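Local coordinates for protein trimethylamine-N-oxide reductase (Haemophilus influenzae, PDB 7L5I) that probably reduces S- and N-oxides at a molybdenum centre carried by two molybdopterin guanine dinucleotide cofactors, in the manner of the DMSO reductase family, at residues V88-K98 / E116-R127; S520-K528 / F591-F600. All blocks are in the same frame, centred on the assembly; numbering follows the deposited sequence.

How the interactions relate
Interaction 1 and interaction 2 lie in separate parts of one large molybdoenzyme chain, their centres 42 Å apart and their nearest atoms about 22 Å apart, and they follow each other in sequence without overlap. Residues 88-98 and 116-127 meet about 33 Å from the centre of the chain, where a helix packs beside a mixed sheet. Residues 520-528 and 591-600 join at the edge of another mixed sheet, about 26 Å from that centre. In interaction 2 the side chain of Met-527 is about 9 Å from a bound molybdopterin guanine dinucleotide, too far for direct contact. Neither contact includes Tyr-142, Trp-144 or Ser-175, which surround the oxygen ligand.

Interaction 1 (V88-K98 / E116-R127); sequences VRKGFLANPGK and EALDLVHNQLKR
Leu-120 of helix 114-131 packs against strand 87-89, helix 90-94 and the type II beta turn from Asn-95 to Lys-98. Its chi1 of -176° carries CG toward residues 88-98, and chi2 of 65° turns the methyls apart. Leu-120 CD2 meets Val-88 CG1 tip to tip at 4.0 Å and also lies at the ring edge of Phe-92. Leu-120 CD1 touches Pro-96 CB at 3.9 Å, the side chains crossing at about a right angle. Pro-96 CA sits over the centre of the Phe-92 ring, 3.9 Å above its plane. Gln-124 bends at chi2 and runs alongside Phe-92 in the opposite direction, its amide nearly perpendicular to the ring; Gln-124 OE1 approaches Gly-97 CA at 3.3 Å, and NE2 lies over one face of the Arg-127 guanidinium. Arg-127 ties down the turn with one direct bond, NH1 to Pro-96 O (2.8 Å, N-H...O angle 147°), and a water bridge from NH1 to Gly-97 O. Another water donates to Pro-96 O. Strand 87-89, which holds Val-88, lies between strands 109-111 and 500-503 of a mixed sheet, and helix 114-131 packs on that sheet, Leu-120 on Ile-500 and Gln-124 on Val-483.

Interaction 2 (S520-K528 / F591-F600); sequences SMMSVYPMK and FWAENKPLSF
Val-524 and Leu-598 form a hydrogen-bonded antiparallel pair that adds the short strand 598-599 to the edge of a mixed sheet. Val-524 N donates to Leu-598 O at 2.8 Å and Leu-598 N returns a bond to Val-524 O at 3.0 Å. A third bond runs from Phe-600 N to Met-522 O at 2.7 Å. From Val-524, CB faces Leu-598 CB at 4.4 Å, and the two methyls then part: CG1, anti to the backbone N (chi1 -177°), meets Phe-591 CZ at 3.7 Å, whereas CG2 approaches Phe-600 CE2. The branched side chain thus joins the helix end to the far end of the strand pairing. Phe-591 CZ also lies 3.8 Å from Pro-526 CD, and Tyr-525 CD1 meets Pro-597 CB. Further along, Lys-528 crosses Asn-595 at about a right angle. Lys-528 CB lies 3.4 Å from Asn-595 ND2, and the amide is held elsewhere by OD1 accepting from Val-37 N. Lys-528 NZ reaches Trp-592 O through one water, and a second water it binds makes a weak bond to Trp-592 NE1. Strand 512-517 flanks strand 523-527 on its other edge through backbone bonds such as Tyr-525 with Thr-514. On the sheet face opposite Val-524, Ser-523 OG and Ser-599 OG share a hydrogen bond of 2.9 Å.

Interaction 1 (V88-K98 / E116-R127)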
loop_
_atom_site.group_PDB
_atom_site.type_symbol
_atom_site.label_atom_id
_atom_site.label_comp_id
_atom_site.label_asym_id
_atom_site.label_seq_id
_atom_site.Cartn_x
_atom_site.Cartn_y
_atom_site.Cartn_z
ATOM N N VAL A 88 0.453 15.521 26.074
ATOM C CA VAL A 88 -0.996 15.648 26.055
ATOM C C VAL A 88 -1.370 17.075 25.657
ATOM O O VAL A 88 -0.730 18.035 26.088
ATOM C CB VAL A 88 -1.598 15.292 27.434
ATOM C CG1 VAL A 88 -3.127 15.358 27.395
ATOM C CG2 VAL A 88 -1.134 13.922 27.856
ATOM N N ARG A 89 -2.405 17.215 24.837
ATOM C CA ARG A 89 -2.902 18.541 24.509
ATOM C C ARG A 89 -3.292 19.302 25.772
ATOM O O ARG A 89 -4.001 18.779 26.637
ATOM C CB ARG A 89 -4.165 18.489 23.632
ATOM C CG ARG A 89 -3.987 18.206 22.225
ATOM C CD ARG A 89 -5.224 18.671 21.450
ATOM N NE ARG A 89 -6.505 18.064 21.840
ATOM C CZ ARG A 89 -7.514 18.702 22.427
ATOM N NH1 ARG A 89 -7.429 19.986 22.738
ATOM N NH2 ARG A 89 -8.645 18.056 22.686
ATOM N N LYS A 90 -2.901 20.587 25.820
ATOM C CA LYS A 90 -3.292 21.457 26.933
ATOM C C LYS A 90 -4.793 21.404 27.209
ATOM O O LYS A 90 -5.218 21.257 28.363
ATOM C CB LYS A 90 -2.862 22.893 26.618
ATOM C CG LYS A 90 -3.131 23.898 27.725
ATOM C CD LYS A 90 -2.629 25.290 27.331
ATOM C CE LYS A 90 -2.798 26.290 28.474
ATOM N NZ LYS A 90 -2.728 25.655 29.826
ATOM N N GLY A 91 -5.619 21.561 26.168
ATOM C CA GLY A 91 -7.054 21.620 26.378
ATOM C C GLY A 91 -7.659 20.297 26.777
ATOM O O GLY A 91 -8.685 20.244 27.463
ATOM N N PHE A 92 -7.029 19.202 26.372
ATOM C CA PHE A 92 -7.503 17.900 26.802
ATOM C C PHE A 92 -7.146 17.650 28.251
ATOM O O PHE A 92 -7.953 17.096 29.002
ATOM C CB PHE A 92 -6.926 16.804 25.911
ATOM C CG PHE A 92 -7.544 15.475 26.156
ATOM C CD1 PHE A 92 -8.677 15.083 25.463
ATOM C CD2 PHE A 92 -6.992 14.614 27.054
ATOM C CE1 PHE A 92 -9.238 13.833 25.690
ATOM C CE2 PHE A 92 -7.549 13.380 27.292
ATOM C CZ PHE A 92 -8.684 12.994 26.610
ATOM N N LEU A 93 -5.926 18.016 28.666
ATOM C CA LEU A 93 -5.567 17.844 30.081
ATOM C C LEU A 93 -6.552 18.577 30.983
ATOM O O LEU A 93 -6.884 18.099 32.078
ATOM C CB LEU A 93 -4.165 18.382 30.346
ATOM C CG LEU A 93 -2.966 17.478 30.435
ATOM C CD1 LEU A 93 -1.817 18.305 30.985
ATOM C CD2 LEU A 93 -3.237 16.267 31.289
ATOM N N ALA A 94 -7.044 19.730 30.531
ATOM C CA ALA A 94 -7.925 20.547 31.360
ATOM C C ALA A 94 -9.278 19.880 31.577
ATOM O O ALA A 94 -9.852 19.978 32.666
ATOM C CB ALA A 94 -8.105 21.917 30.710
ATOM N N ASN A 95 -9.816 19.231 30.545
ATOM C CA ASN A 95 -11.134 18.596 30.607
ATOM C C ASN A 95 -11.094 17.289 29.838
ATOM O O ASN A 95 -11.617 17.190 28.719
ATOM C CB ASN A 95 -12.218 19.505 30.029
ATOM C CG ASN A 95 -12.458 20.717 30.879
ATOM O OD1 ASN A 95 -12.054 21.828 30.528
ATOM N ND2 ASN A 95 -13.120 20.519 32.009
ATOM N N PRO A 96 -10.484 16.254 30.405
ATOM C CA PRO A 96 -10.258 15.023 29.640
ATOM C C PRO A 96 -11.565 14.401 29.181
ATOM O O PRO A 96 -12.457 14.126 29.993
ATOM C CB PRO A 96 -9.513 14.124 30.634
ATOM C CG PRO A 96 -8.867 15.073 31.574
ATOM C CD PRO A 96 -9.833 16.200 31.730
ATOM N N GLY A 97 -11.653 14.154 27.864
ATOM C CA GLY A 97 -12.814 13.546 27.246
ATOM C C GLY A 97 -14.010 14.462 27.136
ATOM O O GLY A 97 -15.074 14.019 26.679
ATOM N N LYS A 98 -13.861 15.726 27.523
ATOM C CA LYS A 98 -14.944 16.705 27.467
ATOM C C LYS A 98 -14.424 18.031 26.933
ATOM O O LYS A 98 -15.000 19.082 27.244
ATOM C CB LYS A 98 -15.552 16.887 28.843
ATOM C CG LYS A 98 -16.215 15.629 29.329
ATOM C CD LYS A 98 -16.850 15.810 30.690
ATOM C CE LYS A 98 -17.114 14.453 31.326
ATOM N NZ LYS A 98 -17.716 14.555 32.684
ATOM N N GLU A 116 1.611 9.408 34.315
ATOM C CA GLU A 116 0.453 10.268 34.108
ATOM C C GLU A 116 -0.246 9.952 32.791
ATOM O O GLU A 116 -1.483 9.878 32.735
ATOM C CB GLU A 116 0.878 11.744 34.146
ATOM C CG GLU A 116 -0.249 12.714 33.776
ATOM C CD GLU A 116 -0.015 14.149 34.266
ATOM O OE1 GLU A 116 1.082 14.436 34.808
ATOM O OE2 GLU A 116 -0.950 14.979 34.107
ATOM N N ALA A 117 0.527 9.744 31.724
ATOM C CA ALA A 117 -0.061 9.472 30.421
ATOM C C ALA A 117 -0.786 8.141 30.389
ATOM O O ALA A 117 -1.894 8.046 29.839
ATOM C CB ALA A 117 1.032 9.487 29.346
ATOM N N LEU A 118 -0.170 7.105 30.955
ATOM C CA LEU A 118 -0.773 5.777 30.949
ATOM C C LEU A 118 -2.024 5.724 31.808
ATOM O O LEU A 118 -3.007 5.071 31.434
ATOM C CB LEU A 118 0.247 4.750 31.412
ATOM C CG LEU A 118 1.437 4.650 30.455
ATOM C CD1 LEU A 118 2.545 3.868 31.131
ATOM C CD2 LEU A 118 1.081 4.019 29.131
ATOM N N ASP A 119 -2.006 6.389 32.972
ATOM C CA ASP A 119 -3.207 6.498 33.791
ATOM C C ASP A 119 -4.338 7.184 33.011
ATOM O O ASP A 119 -5.501 6.765 33.080
ATOM C CB ASP A 119 -2.919 7.291 35.070
ATOM C CG ASP A 119 -2.089 6.535 36.099
ATOM O OD1 ASP A 119 -1.841 5.327 35.964
ATOM O OD2 ASP A 119 -1.698 7.187 37.100
ATOM N N LEU A 120 -4.006 8.241 32.259
ATOM C CA LEU A 120 -5.003 8.976 31.496
ATOM C C LEU A 120 -5.568 8.138 30.359
ATOM O O LEU A 120 -6.788 8.140 30.135
ATOM C CB LEU A 120 -4.404 10.275 30.963
ATOM C CG LEU A 120 -5.319 11.227 30.224
ATOM C CD1 LEU A 120 -6.397 11.764 31.163
ATOM C CD2 LEU A 120 -4.489 12.366 29.633
ATOM N N VAL A 121 -4.714 7.433 29.616
ATOM C CA VAL A 121 -5.212 6.543 28.567
ATOM C C VAL A 121 -6.143 5.500 29.162
ATOM O O VAL A 121 -7.242 5.251 28.650
ATOM C CB VAL A 121 -4.048 5.874 27.828
ATOM C CG1 VAL A 121 -4.566 4.794 26.892
ATOM C CG2 VAL A 121 -3.245 6.893 27.048
ATOM N N HIS A 122 -5.704 4.852 30.242
ATOM C CA HIS A 122 -6.525 3.809 30.840
ATOM C C HIS A 122 -7.874 4.366 31.271
ATOM O O HIS A 122 -8.931 3.777 30.996
ATOM C CB HIS A 122 -5.802 3.201 32.031
ATOM C CG HIS A 122 -6.667 2.290 32.846
ATOM N ND1 HIS A 122 -7.075 1.053 32.397
ATOM C CD2 HIS A 122 -7.230 2.454 34.064
ATOM C CE1 HIS A 122 -7.862 0.496 33.303
ATOM N NE2 HIS A 122 -7.958 1.317 34.335
ATOM N N ASN A 123 -7.862 5.511 31.953
ATOM C CA ASN A 123 -9.104 6.085 32.455
ATOM C C ASN A 123 -10.036 6.515 31.329
ATOM O O ASN A 123 -11.260 6.351 31.437
ATOM C CB ASN A 123 -8.792 7.265 33.368
ATOM C CG ASN A 123 -8.203 6.821 34.690
ATOM O OD1 ASN A 123 -8.537 5.752 35.203
ATOM N ND2 ASN A 123 -7.316 7.634 35.247
ATOM N N GLN A 124 -9.483 7.096 30.257
ATOM C CA GLN A 124 -10.307 7.535 29.134
ATOM C C GLN A 124 -10.892 6.365 28.362
ATOM O O GLN A 124 -12.051 6.428 27.924
ATOM C CB GLN A 124 -9.489 8.425 28.202
ATOM C CG GLN A 124 -9.273 9.795 28.772
ATOM C CD GLN A 124 -10.594 10.545 28.869
ATOM O OE1 GLN A 124 -11.276 10.738 27.858
ATOM N NE2 GLN A 124 -10.965 10.939 30.063
ATOM N N LEU A 125 -10.121 5.276 28.194
ATOM C CA LEU A 125 -10.681 4.117 27.510
ATOM C C LEU A 125 -11.671 3.389 28.410
ATOM O O LEU A 125 -12.686 2.879 27.934
ATOM C CB LEU A 125 -9.571 3.169 27.067
ATOM C CG LEU A 125 -8.654 3.682 25.947
ATOM C CD1 LEU A 125 -7.533 2.687 25.689
ATOM C CD2 LEU A 125 -9.429 3.961 24.657
ATOM N N LYS A 126 -11.390 3.330 29.713
ATOM C CA LYS A 126 -12.339 2.728 30.636
ATOM C C LYS A 126 -13.670 3.465 30.609
ATOM O O LYS A 126 -14.735 2.836 30.661
ATOM C CB LYS A 126 -11.761 2.705 32.049
ATOM C CG LYS A 126 -12.598 1.855 33.006
ATOM C CD LYS A 126 -12.266 2.106 34.471
ATOM C CE LYS A 126 -13.358 1.521 35.390
ATOM N NZ LYS A 126 -14.076 2.580 36.166
ATOM N N ARG A 127 -13.636 4.799 30.518
ATOM C CA ARG A 127 -14.875 5.567 30.460
ATOM C C ARG A 127 -15.699 5.154 29.253
ATOM O O ARG A 127 -16.913 4.921 29.360
ATOM C CB ARG A 127 -14.564 7.063 30.413
ATOM C CG ARG A 127 -15.805 7.954 30.293
ATOM C CD ARG A 127 -15.440 9.446 30.237
ATOM N NE ARG A 127 -14.835 9.940 31.478
ATOM C CZ ARG A 127 -14.246 11.130 31.610
ATOM N NH1 ARG A 127 -14.164 11.961 30.579
ATOM N NH2 ARG A 127 -13.728 11.489 32.777
HETATM O O HOH W 1 -13.003 14.787 32.589
HETATM O O HOH W 2 -16.069 11.791 28.126
#

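Interaction 2 (S520-K528 / F591-F600)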
loop_
_atom_site.group_PDB
_atom_site.type_symbol
_atom_site.label_atom_id
_atom_site.label_comp_id
_atom_site.label_asym_id
_atom_site.label_seq_id
_atom_site.Cartn_x
_atom_site.Cartn_y
_atom_site.Cartn_z
ATOM N N SER A 520 9.318 -15.592 -1.389
ATOM C CA SER A 520 10.408 -16.562 -1.418
ATOM C C SER A 520 10.599 -17.214 -0.066
ATOM O O SER A 520 10.950 -18.399 0.004
ATOM C CB SER A 520 11.711 -15.872 -1.842
ATOM O OG SER A 520 12.110 -14.945 -0.863
ATOM N N MET A 521 10.367 -16.464 1.005
ATOM C CA MET A 521 10.685 -16.904 2.347
ATOM C C MET A 521 12.105 -17.455 2.417
ATOM O O MET A 521 12.359 -18.471 3.064
ATOM C CB MET A 521 9.681 -17.953 2.822
ATOM C CG MET A 521 8.264 -17.512 2.684
ATOM S SD MET A 521 8.024 -15.881 3.450
ATOM C CE MET A 521 7.623 -16.371 5.067
ATOM N N MET A 522 13.045 -16.783 1.750
ATOM C CA MET A 522 14.343 -17.389 1.507
ATOM C C MET A 522 15.354 -17.182 2.636
ATOM O O MET A 522 16.443 -17.760 2.569
ATOM C CB MET A 522 14.936 -16.861 0.203
ATOM C CG MET A 522 15.218 -15.420 0.244
ATOM S SD MET A 522 16.203 -14.932 -1.179
ATOM C CE MET A 522 15.202 -15.540 -2.477
ATOM N N SER A 523 15.025 -16.390 3.653
ATOM C CA SER A 523 15.933 -16.203 4.775
ATOM C C SER A 523 15.157 -15.830 6.029
ATOM O O SER A 523 14.094 -15.204 5.956
ATOM C CB SER A 523 16.969 -15.095 4.544
ATOM O OG SER A 523 17.534 -15.178 3.250
ATOM N N VAL A 524 15.740 -16.172 7.182
ATOM C CA VAL A 524 15.360 -15.609 8.473
ATOM C C VAL A 524 16.338 -14.480 8.771
ATOM O O VAL A 524 17.560 -14.687 8.772
ATOM C CB VAL A 524 15.387 -16.654 9.591
ATOM C CG1 VAL A 524 14.910 -16.046 10.889
ATOM C CG2 VAL A 524 14.554 -17.828 9.202
ATOM N N TYR A 525 15.803 -13.283 8.972
ATOM C CA TYR A 525 16.617 -12.104 9.229
ATOM C C TYR A 525 16.573 -11.754 10.708
ATOM O O TYR A 525 15.481 -11.506 11.246
ATOM C CB TYR A 525 16.110 -10.914 8.419
ATOM C CG TYR A 525 16.368 -10.888 6.936
ATOM C CD1 TYR A 525 17.302 -11.715 6.326
ATOM C CD2 TYR A 525 15.681 -9.973 6.137
ATOM C CE1 TYR A 525 17.521 -11.637 4.956
ATOM C CE2 TYR A 525 15.922 -9.881 4.807
ATOM C CZ TYR A 525 16.833 -10.702 4.212
ATOM O OH TYR A 525 17.043 -10.597 2.848
ATOM N N PRO A 526 17.707 -11.694 11.396
ATOM C CA PRO A 526 17.706 -11.189 12.764
ATOM C C PRO A 526 17.525 -9.685 12.765
ATOM O O PRO A 526 17.970 -8.993 11.850
ATOM C CB PRO A 526 19.099 -11.581 13.285
ATOM C CG PRO A 526 19.952 -11.532 12.068
ATOM C CD PRO A 526 19.084 -11.983 10.923
ATOM N N MET A 527 16.856 -9.176 13.809
ATOM C CA MET A 527 16.727 -7.730 14.011
ATOM C C MET A 527 17.289 -7.404 15.389
ATOM O O MET A 527 16.541 -7.189 16.343
ATOM C CB MET A 527 15.269 -7.272 13.863
ATOM C CG MET A 527 14.668 -7.522 12.503
ATOM S SD MET A 527 12.903 -7.135 12.385
ATOM C CE MET A 527 12.951 -5.390 12.755
ATOM N N LYS A 528 18.613 -7.393 15.499
ATOM C CA LYS A 528 19.261 -7.244 16.792
ATOM C C LYS A 528 19.281 -5.772 17.201
ATOM O O LYS A 528 19.484 -4.889 16.370
ATOM C CB LYS A 528 20.684 -7.800 16.729
ATOM C CG LYS A 528 21.426 -7.751 18.055
ATOM C CD LYS A 528 22.752 -8.507 17.969
ATOM C CE LYS A 528 23.600 -8.286 19.208
ATOM N NZ LYS A 528 22.958 -8.808 20.440
ATOM N N PHE A 591 21.686 -19.122 16.289
ATOM C CA PHE A 591 21.282 -18.150 15.271
ATOM C C PHE A 591 21.422 -16.734 15.798
ATOM O O PHE A 591 21.947 -15.850 15.108
ATOM C CB PHE A 591 19.843 -18.429 14.825
ATOM C CG PHE A 591 19.227 -17.319 14.020
ATOM C CD1 PHE A 591 19.427 -17.217 12.645
ATOM C CD2 PHE A 591 18.460 -16.374 14.654
ATOM C CE1 PHE A 591 18.860 -16.159 11.928
ATOM C CE2 PHE A 591 17.890 -15.332 13.960
ATOM C CZ PHE A 591 18.087 -15.228 12.590
ATOM N N TRP A 592 20.940 -16.491 17.017
ATOM C CA TRP A 592 20.918 -15.128 17.535
ATOM C C TRP A 592 22.332 -14.609 17.760
ATOM O O TRP A 592 22.633 -13.451 17.446
ATOM C CB TRP A 592 20.104 -15.063 18.832
ATOM C CG TRP A 592 19.834 -13.661 19.187
ATOM C CD1 TRP A 592 20.426 -12.937 20.178
ATOM C CD2 TRP A 592 18.956 -12.752 18.492
ATOM N NE1 TRP A 592 19.959 -11.643 20.157
ATOM C CE2 TRP A 592 19.051 -11.509 19.139
ATOM C CE3 TRP A 592 18.097 -12.881 17.397
ATOM C CZ2 TRP A 592 18.330 -10.394 18.727
ATOM C CZ3 TRP A 592 17.379 -11.780 16.989
ATOM C CH2 TRP A 592 17.498 -10.550 17.647
ATOM N N ALA A 593 23.219 -15.472 18.275
ATOM C CA ALA A 593 24.607 -15.071 18.512
ATOM C C ALA A 593 25.325 -14.764 17.214
ATOM O O ALA A 593 26.160 -13.852 17.157
ATOM C CB ALA A 593 25.337 -16.180 19.269
ATOM N N GLU A 594 25.071 -15.551 16.166
ATOM C CA GLU A 594 25.720 -15.314 14.883
ATOM C C GLU A 594 25.286 -13.993 14.253
ATOM O O GLU A 594 26.089 -13.351 13.572
ATOM C CB GLU A 594 25.444 -16.505 13.961
ATOM C CG GLU A 594 26.101 -17.801 14.481
ATOM C CD GLU A 594 25.922 -19.049 13.602
ATOM O OE1 GLU A 594 24.811 -19.315 13.061
ATOM O OE2 GLU A 594 26.924 -19.790 13.483
ATOM N N ASN A 595 24.050 -13.560 14.493
ATOM C CA ASN A 595 23.532 -12.263 14.013
ATOM C C ASN A 595 23.786 -12.054 12.518
ATOM O O ASN A 595 24.259 -11.001 12.086
ATOM C CB ASN A 595 24.118 -11.112 14.839
ATOM C CG ASN A 595 23.570 -9.742 14.441
ATOM O OD1 ASN A 595 24.323 -8.766 14.295
ATOM N ND2 ASN A 595 22.257 -9.653 14.297
ATOM N N LYS A 596 23.411 -13.047 11.717
ATOM C CA LYS A 596 23.499 -13.005 10.268
ATOM C C LYS A 596 22.209 -13.556 9.675
ATOM O O LYS A 596 21.550 -14.384 10.299
ATOM C CB LYS A 596 24.661 -13.857 9.723
ATOM C CG LYS A 596 26.044 -13.433 10.118
ATOM C CD LYS A 596 26.263 -11.955 9.968
ATOM C CE LYS A 596 27.656 -11.648 9.440
ATOM N NZ LYS A 596 28.007 -10.224 9.699
ATOM N N PRO A 597 21.835 -13.130 8.471
ATOM C CA PRO A 597 20.748 -13.824 7.769
ATOM C C PRO A 597 21.052 -15.315 7.695
ATOM O O PRO A 597 22.199 -15.731 7.477
ATOM C CB PRO A 597 20.752 -13.188 6.373
ATOM C CG PRO A 597 21.426 -11.865 6.562
ATOM C CD PRO A 597 22.445 -12.073 7.644
ATOM N N LEU A 598 20.016 -16.118 7.885
ATOM C CA LEU A 598 20.051 -17.563 7.676
ATOM C C LEU A 598 19.267 -17.835 6.406
ATOM O O LEU A 598 18.064 -17.575 6.361
ATOM C CB LEU A 598 19.427 -18.306 8.855
ATOM C CG LEU A 598 19.328 -19.835 8.766
ATOM C CD1 LEU A 598 20.733 -20.389 8.785
ATOM C CD2 LEU A 598 18.499 -20.368 9.888
ATOM N N SER A 599 19.930 -18.353 5.381
ATOM C CA SER A 599 19.298 -18.479 4.078
ATOM C C SER A 599 18.945 -19.910 3.704
ATOM O O SER A 599 19.667 -20.859 4.042
ATOM C CB SER A 599 20.197 -17.856 3.012
ATOM O OG SER A 599 20.164 -16.446 3.194
ATOM N N PHE A 600 17.827 -20.042 2.999
ATOM C CA PHE A 600 17.319 -21.283 2.435
ATOM C C PHE A 600 17.474 -21.228 0.922
ATOM O O PHE A 600 17.697 -20.168 0.345
ATOM C CB PHE A 600 15.842 -21.472 2.774
ATOM C CG PHE A 600 15.530 -21.449 4.239
ATOM C CD1 PHE A 600 16.066 -22.398 5.098
ATOM C CD2 PHE A 600 14.679 -20.501 4.759
ATOM C CE1 PHE A 600 15.769 -22.380 6.445
ATOM C CE2 PHE A 600 14.381 -20.484 6.101
ATOM C CZ PHE A 600 14.929 -21.433 6.948
HETATM O O HOH W 3 20.251 -8.520 21.425
HETATM O O HOH W 4 23.733 -11.632 19.333
#